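Local coordinates for glucose-6-phosphate 1-dehydrogenase (PDB 7E6I), which catalyses the NADP(+)-dependent oxidation of glucose 6-phosphate to 6-phosphogluconolactone, probably as the rate-limiting step of the oxidative pentose-phosphate pathway, at residues A[248-253]-A[331-336]; A[272-277]-A[433-438]; A[385-388]-A[393-396]. All coordinates share one frame; numbering follows the deposited sequence.

Interaction 1: A[248-253]-A[331-336]; sequences QVLTLL and VPIVMR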
loop_
_atom_site.group_PDB
_atom_site.type_symbol
_atom_site.label_atom_id
_atom_site.label_comp_id
_atom_site.label_asym_id
_atom_site.label_seq_id
_atom_site.Cartn_x
_atom_site.Cartn_y
_atom_site.Cartn_z
ATOM N N GLN A 248 -3.896 0.585 -6.285
ATOM C CA GLN A 248 -4.589 -0.398 -5.458
ATOM C C GLN A 248 -5.907 0.158 -4.933
ATOM O O GLN A 248 -6.964 -0.458 -5.100
ATOM C CB GLN A 248 -3.694 -0.823 -4.292
ATOM C CG GLN A 248 -2.640 -1.861 -4.641
ATOM C CD GLN A 248 -3.244 -3.187 -5.082
ATOM O OE1 GLN A 248 -4.414 -3.462 -4.836
ATOM N NE2 GLN A 248 -2.445 -4.012 -5.735
ATOM N N VAL A 249 -5.854 1.332 -4.291
ATOM C CA VAL A 249 -7.061 1.982 -3.790
ATOM C C VAL A 249 -8.097 2.125 -4.897
ATOM O O VAL A 249 -9.274 1.795 -4.720
ATOM C CB VAL A 249 -6.710 3.350 -3.182
ATOM C CG1 VAL A 249 -7.990 4.151 -2.915
ATOM C CG2 VAL A 249 -5.871 3.172 -1.926
ATOM N N LEU A 250 -7.677 2.645 -6.052
ATOM C CA LEU A 250 -8.618 2.921 -7.136
ATOM C C LEU A 250 -9.284 1.639 -7.587
ATOM O O LEU A 250 -10.484 1.597 -7.886
ATOM C CB LEU A 250 -7.875 3.581 -8.301
ATOM C CG LEU A 250 -8.662 3.845 -9.581
ATOM C CD1 LEU A 250 -9.861 4.775 -9.276
ATOM C CD2 LEU A 250 -7.744 4.442 -10.655
ATOM N N THR A 251 -8.510 0.575 -7.588
ATOM C CA THR A 251 -9.008 -0.739 -7.954
ATOM C C THR A 251 -10.110 -1.200 -6.992
ATOM O O THR A 251 -11.158 -1.705 -7.417
ATOM C CB THR A 251 -7.775 -1.653 -7.987
ATOM O OG1 THR A 251 -7.475 -1.996 -9.335
ATOM C CG2 THR A 251 -7.926 -2.833 -7.202
ATOM N N LEU A 252 -9.920 -0.969 -5.691
ATOM C CA LEU A 252 -10.955 -1.294 -4.720
ATOM C C LEU A 252 -12.207 -0.443 -4.910
ATOM O O LEU A 252 -13.306 -0.890 -4.568
ATOM C CB LEU A 252 -10.398 -1.121 -3.320
ATOM C CG LEU A 252 -9.255 -2.083 -3.013
ATOM C CD1 LEU A 252 -8.507 -1.672 -1.741
ATOM C CD2 LEU A 252 -9.812 -3.506 -2.902
ATOM N N LEU A 253 -12.070 0.786 -5.432
ATOM C CA LEU A 253 -13.219 1.668 -5.627
ATOM C C LEU A 253 -13.985 1.384 -6.906
ATOM O O LEU A 253 -15.152 1.788 -7.017
ATOM C CB LEU A 253 -12.775 3.129 -5.668
ATOM C CG LEU A 253 -12.161 3.715 -4.401
ATOM C CD1 LEU A 253 -11.412 5.023 -4.738
ATOM C CD2 LEU A 253 -13.217 3.940 -3.324
ATOM N N VAL A 331 -16.640 8.167 -17.184
ATOM C CA VAL A 331 -16.396 8.854 -15.919
ATOM C C VAL A 331 -14.924 9.240 -15.864
ATOM O O VAL A 331 -14.052 8.358 -15.904
ATOM C CB VAL A 331 -16.781 7.983 -14.713
ATOM C CG1 VAL A 331 -16.518 8.724 -13.419
ATOM C CG2 VAL A 331 -18.237 7.568 -14.799
ATOM N N PRO A 332 -14.590 10.526 -15.774
ATOM C CA PRO A 332 -13.171 10.897 -15.682
ATOM C C PRO A 332 -12.631 10.573 -14.296
ATOM O O PRO A 332 -13.229 10.941 -13.285
ATOM C CB PRO A 332 -13.166 12.406 -15.955
ATOM C CG PRO A 332 -14.614 12.840 -15.946
ATOM C CD PRO A 332 -15.485 11.676 -15.597
ATOM N N ILE A 333 -11.498 9.873 -14.258
ATOM C CA ILE A 333 -10.833 9.488 -13.020
ATOM C C ILE A 333 -9.480 10.187 -12.954
ATOM O O ILE A 333 -8.743 10.216 -13.945
ATOM C CB ILE A 333 -10.676 7.965 -12.952
ATOM C CG1 ILE A 333 -12.049 7.319 -12.869
ATOM C CG2 ILE A 333 -9.777 7.544 -11.804
ATOM C CD1 ILE A 333 -12.016 5.868 -13.259
ATOM N N VAL A 334 -9.150 10.763 -11.802
ATOM C CA VAL A 334 -7.852 11.397 -11.619
ATOM C C VAL A 334 -7.151 10.771 -10.418
ATOM O O VAL A 334 -7.744 10.630 -9.337
ATOM C CB VAL A 334 -7.974 12.919 -11.440
ATOM C CG1 VAL A 334 -6.606 13.520 -11.074
ATOM C CG2 VAL A 334 -8.506 13.564 -12.701
ATOM N N MET A 335 -5.892 10.401 -10.607
ATOM C CA MET A 335 -4.990 10.099 -9.503
ATOM C C MET A 335 -3.962 11.213 -9.450
ATOM O O MET A 335 -3.399 11.586 -10.483
ATOM C CB MET A 335 -4.299 8.754 -9.694
ATOM C CG MET A 335 -5.130 7.555 -9.246
ATOM S SD MET A 335 -4.219 5.987 -9.412
ATOM C CE MET A 335 -2.603 6.615 -9.847
ATOM N N ARG A 336 -3.723 11.753 -8.263
ATOM C CA ARG A 336 -2.761 12.835 -8.140
ATOM C C ARG A 336 -1.956 12.652 -6.861
ATOM O O ARG A 336 -2.520 12.393 -5.795
ATOM C CB ARG A 336 -3.450 14.210 -8.185
ATOM C CG ARG A 336 -4.520 14.489 -7.124
ATOM C CD ARG A 336 -5.248 15.789 -7.503
ATOM N NE ARG A 336 -6.498 16.065 -6.787
ATOM C CZ ARG A 336 -6.565 16.752 -5.648
ATOM N NH1 ARG A 336 -5.449 17.208 -5.103
ATOM N NH2 ARG A 336 -7.734 16.995 -5.058
#
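Helix-on-sheet packing in the C-terminal domain brings Leu250 of helix 236-254 against Ile333 and Met335 of strand 333-338, an inner strand of the large mixed sheet. The backbones stay well separated, with the closest pair of CA atoms, Leu250 and Met335, 8.4 Å apart, and the gap is bridged by side chains alone. Ile333 and Met335, two residues apart on the strand, project from the same face toward the helix, whereas Val334 turns to the other face, where Phe474 and Leu475 of helix 471-476 lie. On the helix, Leu250 holds its CG anti to the backbone N (chi1 175°), which carries the isobutyl fork out to the strand. Both methyls of that fork meet the branch methyl of isoleucine: CD1 of Leu250 is 3.8 Å from CG2 of Ile333, and CD2 of Leu250 is 3.9 Å from the same CG2. All three residues are buried, and no hydrogen bond joins the segments. The same helix carries His245, the probable proton acceptor, whose side chain is about 8 Å from that of Met335. The methionine chain bends at its last torsion (chi3 7°), and its SD lies 4.0 Å from CD2 of Leu250.

Interaction 2: A[272-277]-A[433-438]; sequences KVLKAF and DDELDV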
loop_
_atom_site.group_PDB
_atom_site.type_symbol
_atom_site.label_atom_id
_atom_site.label_comp_id
_atom_site.label_asym_id
_atom_site.label_seq_id
_atom_site.Cartn_x
_atom_site.Cartn_y
_atom_site.Cartn_z
ATOM N N LYS A 272 -9.771 -7.901 -13.115
ATOM C CA LYS A 272 -10.779 -7.640 -14.138
ATOM C C LYS A 272 -10.931 -6.150 -14.418
ATOM O O LYS A 272 -11.023 -5.739 -15.577
ATOM C CB LYS A 272 -12.131 -8.236 -13.735
ATOM C CG LYS A 272 -13.170 -8.061 -14.843
ATOM C CD LYS A 272 -14.370 -8.951 -14.654
ATOM C CE LYS A 272 -15.642 -8.250 -15.096
ATOM N NZ LYS A 272 -16.787 -9.205 -15.223
ATOM N N VAL A 273 -11.008 -5.317 -13.372
ATOM C CA VAL A 273 -11.206 -3.903 -13.663
ATOM C C VAL A 273 -9.912 -3.301 -14.230
ATOM O O VAL A 273 -9.957 -2.438 -15.121
ATOM C CB VAL A 273 -11.732 -3.143 -12.420
ATOM C CG1 VAL A 273 -10.648 -2.984 -11.320
ATOM C CG2 VAL A 273 -12.263 -1.792 -12.832
ATOM N N LEU A 274 -8.749 -3.769 -13.762
ATOM C CA LEU A 274 -7.486 -3.324 -14.335
ATOM C C LEU A 274 -7.466 -3.520 -15.848
ATOM O O LEU A 274 -7.059 -2.626 -16.592
ATOM C CB LEU A 274 -6.327 -4.073 -13.682
ATOM C CG LEU A 274 -5.901 -3.539 -12.317
ATOM C CD1 LEU A 274 -4.871 -4.457 -11.646
ATOM C CD2 LEU A 274 -5.382 -2.107 -12.440
ATOM N N LYS A 275 -7.928 -4.675 -16.328
ATOM C CA LYS A 275 -7.920 -4.920 -17.764
ATOM C C LYS A 275 -8.870 -4.007 -18.529
ATOM O O LYS A 275 -8.733 -3.883 -19.752
ATOM C CB LYS A 275 -8.274 -6.377 -18.045
ATOM C CG LYS A 275 -7.261 -7.363 -17.487
ATOM C CD LYS A 275 -7.496 -8.751 -18.037
ATOM C CE LYS A 275 -6.632 -9.755 -17.335
ATOM N NZ LYS A 275 -6.638 -11.072 -18.031
ATOM N N ALA A 276 -9.839 -3.386 -17.859
ATOM C CA ALA A 276 -10.767 -2.502 -18.547
ATOM C C ALA A 276 -10.267 -1.070 -18.637
ATOM O O ALA A 276 -10.895 -0.252 -19.322
ATOM C CB ALA A 276 -12.131 -2.514 -17.850
ATOM N N PHE A 277 -9.174 -0.741 -17.959
ATOM C CA PHE A 277 -8.601 0.591 -18.065
ATOM C C PHE A 277 -8.190 0.859 -19.508
ATOM O O PHE A 277 -7.527 0.030 -20.138
ATOM C CB PHE A 277 -7.377 0.708 -17.152
ATOM C CG PHE A 277 -7.691 1.102 -15.742
ATOM C CD1 PHE A 277 -8.393 0.241 -14.903
ATOM C CD2 PHE A 277 -7.254 2.318 -15.235
ATOM C CE1 PHE A 277 -8.659 0.593 -13.609
ATOM C CE2 PHE A 277 -7.527 2.681 -13.934
ATOM C CZ PHE A 277 -8.226 1.818 -13.121
ATOM N N ASP A 433 0.086 -12.162 -9.321
ATOM C CA ASP A 433 1.026 -11.986 -10.425
ATOM C C ASP A 433 0.368 -11.341 -11.650
ATOM O O ASP A 433 0.980 -10.480 -12.298
ATOM C CB ASP A 433 1.675 -13.325 -10.787
ATOM C CG ASP A 433 0.663 -14.375 -11.219
ATOM O OD1 ASP A 433 -0.405 -14.477 -10.574
ATOM O OD2 ASP A 433 0.935 -15.112 -12.190
ATOM N N ASP A 434 -0.878 -11.717 -11.982
ATOM C CA ASP A 434 -1.535 -11.057 -13.113
ATOM C C ASP A 434 -1.885 -9.610 -12.785
ATOM O O ASP A 434 -1.806 -8.733 -13.662
ATOM C CB ASP A 434 -2.786 -11.825 -13.570
ATOM C CG ASP A 434 -3.782 -12.132 -12.436
ATOM O OD1 ASP A 434 -3.470 -11.913 -11.244
ATOM O OD2 ASP A 434 -4.896 -12.626 -12.752
ATOM N N GLU A 435 -2.248 -9.348 -11.530
ATOM C CA GLU A 435 -2.451 -7.984 -11.057
ATOM C C GLU A 435 -1.203 -7.133 -11.286
ATOM O O GLU A 435 -1.277 -6.001 -11.787
ATOM C CB GLU A 435 -2.809 -8.044 -9.572
ATOM C CG GLU A 435 -3.293 -6.774 -8.944
ATOM C CD GLU A 435 -3.638 -6.975 -7.463
ATOM O OE1 GLU A 435 -3.501 -8.116 -6.947
ATOM O OE2 GLU A 435 -4.052 -5.993 -6.808
ATOM N N LEU A 436 -0.043 -7.665 -10.910
ATOM C CA LEU A 436 1.219 -6.984 -11.163
ATOM C C LEU A 436 1.427 -6.761 -12.656
ATOM O O LEU A 436 1.764 -5.653 -13.103
ATOM C CB LEU A 436 2.357 -7.827 -10.584
ATOM C CG LEU A 436 3.609 -7.205 -9.999
ATOM C CD1 LEU A 436 3.333 -5.821 -9.443
ATOM C CD2 LEU A 436 4.124 -8.142 -8.919
ATOM N N ASP A 437 1.221 -7.812 -13.445
ATOM C CA ASP A 437 1.498 -7.718 -14.869
ATOM C C ASP A 437 0.648 -6.638 -15.521
ATOM O O ASP A 437 1.163 -5.798 -16.268
ATOM C CB ASP A 437 1.262 -9.071 -15.532
ATOM C CG ASP A 437 1.554 -9.038 -17.008
ATOM O OD1 ASP A 437 2.703 -8.742 -17.394
ATOM O OD2 ASP A 437 0.623 -9.296 -17.794
ATOM N N VAL A 438 -0.658 -6.624 -15.228
ATOM C CA VAL A 438 -1.542 -5.650 -15.866
ATOM C C VAL A 438 -1.232 -4.237 -15.385
ATOM O O VAL A 438 -1.302 -3.271 -16.159
ATOM C CB VAL A 438 -3.012 -6.015 -15.613
ATOM C CG1 VAL A 438 -3.916 -4.993 -16.274
ATOM C CG2 VAL A 438 -3.292 -7.394 -16.142
#
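The short helical segments 272-276 and 433-438 run nearly parallel, their axes 9.7 Å apart at closest approach and inclined by 16°, with Leu274 and Val438 bringing their CA atoms to 6.6 Å. Helix 263-276 here packs beside helix 433-451, both within the C-terminal domain. Val438 points at the neighbouring helix; its CG1 fits against Leu274 and the start of Lys275, its CG2 against the Lys275 side chain alone. CG1, anti to the backbone N (chi1 180°), sits 3.7 Å from CB of Leu274, and the same methyl is 4.0 Å from the backbone N of Lys275. The other methyl, CG2, lies 4.2 Å from CG of Lys275, whose extended chain crosses Val438 at about a right angle. Further out along Leu274, CD1 comes within 3.9 Å of CG of Glu435, touching the aliphatic part of that side chain. The carboxylate of Glu435 is engaged elsewhere: OE2 forms a salt bridge with Lys270 and accepts a hydrogen bond from Gln248 NE2, while OE1 accepts one from the backbone N of Arg432. At the exposed side, Lys275 NZ is 5.8 Å from OD2 of Asp434, too far for a salt bridge, and Asp434 is instead salt-bridged through OD1 to Arg432. With no hydrogen bond between the segments, their cohesion here is apolar; the three bonds on Glu435 probably fix its carboxylate and would be expected to stabilise its negative charge.

Interaction 3: A[385-388]-A[393-396]; sequences KTPG and NQTT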
loop_
_atom_site.group_PDB
_atom_site.type_symbol
_atom_site.label_atom_id
_atom_site.label_comp_id
_atom_site.label_asym_id
_atom_site.label_seq_id
_atom_site.Cartn_x
_atom_site.Cartn_y
_atom_site.Cartn_z
ATOM N N LYS A 385 -33.606 20.849 3.676
ATOM C CA LYS A 385 -34.382 22.056 3.881
ATOM C C LYS A 385 -33.927 22.784 5.145
ATOM O O LYS A 385 -33.665 22.170 6.182
ATOM C CB LYS A 385 -35.863 21.709 3.968
ATOM C CG LYS A 385 -36.779 22.888 3.700
ATOM C CD LYS A 385 -38.185 22.618 4.198
ATOM C CE LYS A 385 -38.290 22.893 5.701
ATOM N NZ LYS A 385 -38.799 24.258 5.952
ATOM N N THR A 386 -33.823 24.099 5.045
ATOM C CA THR A 386 -33.608 24.919 6.229
ATOM C C THR A 386 -34.743 24.715 7.229
ATOM O O THR A 386 -35.921 24.821 6.856
ATOM C CB THR A 386 -33.521 26.390 5.847
ATOM O OG1 THR A 386 -32.620 26.541 4.742
ATOM C CG2 THR A 386 -33.014 27.197 7.032
ATOM N N PRO A 387 -34.435 24.435 8.494
ATOM C CA PRO A 387 -35.494 24.204 9.487
ATOM C C PRO A 387 -36.415 25.405 9.631
ATOM O O PRO A 387 -35.973 26.556 9.590
ATOM C CB PRO A 387 -34.716 23.955 10.784
ATOM C CG PRO A 387 -33.316 23.634 10.357
ATOM C CD PRO A 387 -33.082 24.324 9.063
ATOM N N GLY A 388 -37.712 25.121 9.796
ATOM C CA GLY A 388 -38.677 26.148 10.140
ATOM C C GLY A 388 -39.446 26.752 8.984
ATOM O O GLY A 388 -39.740 26.065 8.006
ATOM N N ASN A 393 -32.549 25.636 0.610
ATOM C CA ASN A 393 -31.624 24.551 0.856
ATOM C C ASN A 393 -30.462 25.053 1.691
ATOM O O ASN A 393 -29.982 26.170 1.504
ATOM C CB ASN A 393 -31.091 23.973 -0.447
ATOM C CG ASN A 393 -30.116 22.823 -0.220
ATOM O OD1 ASN A 393 -30.524 21.735 0.154
ATOM N ND2 ASN A 393 -28.837 23.052 -0.459
ATOM N N GLN A 394 -30.006 24.227 2.608
ATOM C CA GLN A 394 -28.680 24.415 3.142
ATOM C C GLN A 394 -27.931 23.107 3.043
ATOM O O GLN A 394 -28.513 22.024 3.170
ATOM C CB GLN A 394 -28.725 24.918 4.563
ATOM C CG GLN A 394 -29.640 24.106 5.476
ATOM C CD GLN A 394 -29.582 24.626 6.904
ATOM O OE1 GLN A 394 -29.510 25.809 7.129
ATOM N NE2 GLN A 394 -29.537 23.738 7.851
ATOM N N THR A 395 -26.647 23.223 2.758
ATOM C CA THR A 395 -25.813 22.065 2.576
ATOM C C THR A 395 -25.192 21.702 3.910
ATOM O O THR A 395 -24.755 22.565 4.670
ATOM C CB THR A 395 -24.755 22.333 1.518
ATOM O OG1 THR A 395 -23.659 23.015 2.114
ATOM C CG2 THR A 395 -25.337 23.226 0.478
ATOM N N THR A 396 -25.198 20.414 4.193
ATOM C CA THR A 396 -24.818 19.865 5.477
ATOM C C THR A 396 -23.662 18.906 5.248
ATOM O O THR A 396 -23.712 18.090 4.323
ATOM C CB THR A 396 -26.006 19.132 6.088
ATOM O OG1 THR A 396 -27.051 20.078 6.352
ATOM C CG2 THR A 396 -25.595 18.410 7.364
#
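Gln394 lays its side chain across Thr386 and Pro387, meeting both at about a right angle. Its amide divides between them: OE1 of Gln394 is 3.8 Å from the methyl CG2 of Thr386, while NE2 of Gln394 is 3.8 Å from CD of the proline ring of Pro387. Nearer the backbone, CG of Gln394 lies 3.9 Å from OG1 of Thr386. The glutamine reaches this position because CG sits between its own backbone N and carbonyl carbon (chi1 50°) and the chain beyond is extended, which carries the amide over to the loop. An alanine here is likely to leave the CD edge of Pro387 and the methyl of Thr386 without their cover from this strand, since CG and the whole amide would be gone. These contacts are van der Waals in kind, for no hydrogen bond links the two segments. They belong to the end of a beta hairpin formed by strands 377-385 and 393-401, the latter an outermost strand of the mixed sheet. Lys385 and Asn393 form an antiparallel non-hydrogen-bonded pair with CA atoms 4.8 Å apart and side chains that diverge. OG1 of Thr386 is hydrogen-bonded to the carbonyl O of Glu392, across the mouth of the loop, and Asn393 ND2 to OD1 of Asn383 on strand 377-385. The loop is gathered by Lys385, whose ammonium bonds to three carbonyls. NZ of Lys385 is 3.1 Å from O of Thr386, approached nearly head-on at a C=O...N angle of 165°, and 2.9 Å from O of Gly388, where it is tilted 26° from the carbonyl plane; the third is O of Ala390.

In the fold
From the N terminus, helix 236-254 supplies the first segment of interaction 1, and the next helix, 263-276, opens interaction 2 before strand 333-338 closes interaction 1. The two loops therefore cross, and their centres are about 14 Å apart. They also touch: Leu250 packs on Phe277, Thr251 on Leu274, and Gln248 NE2 probably hydrogen-bonds OE2 of Glu435, so helix 236-254, which interaction 1 sets on the sheet, also meets helices 263-276 and 433-451. Interaction 3 opens and closes a short hairpin loop at 385-396, within the long span that interaction 2 completes at helix 433-451. Its centre is about 32 Å from that of interaction 1, though both reach the same mixed sheet.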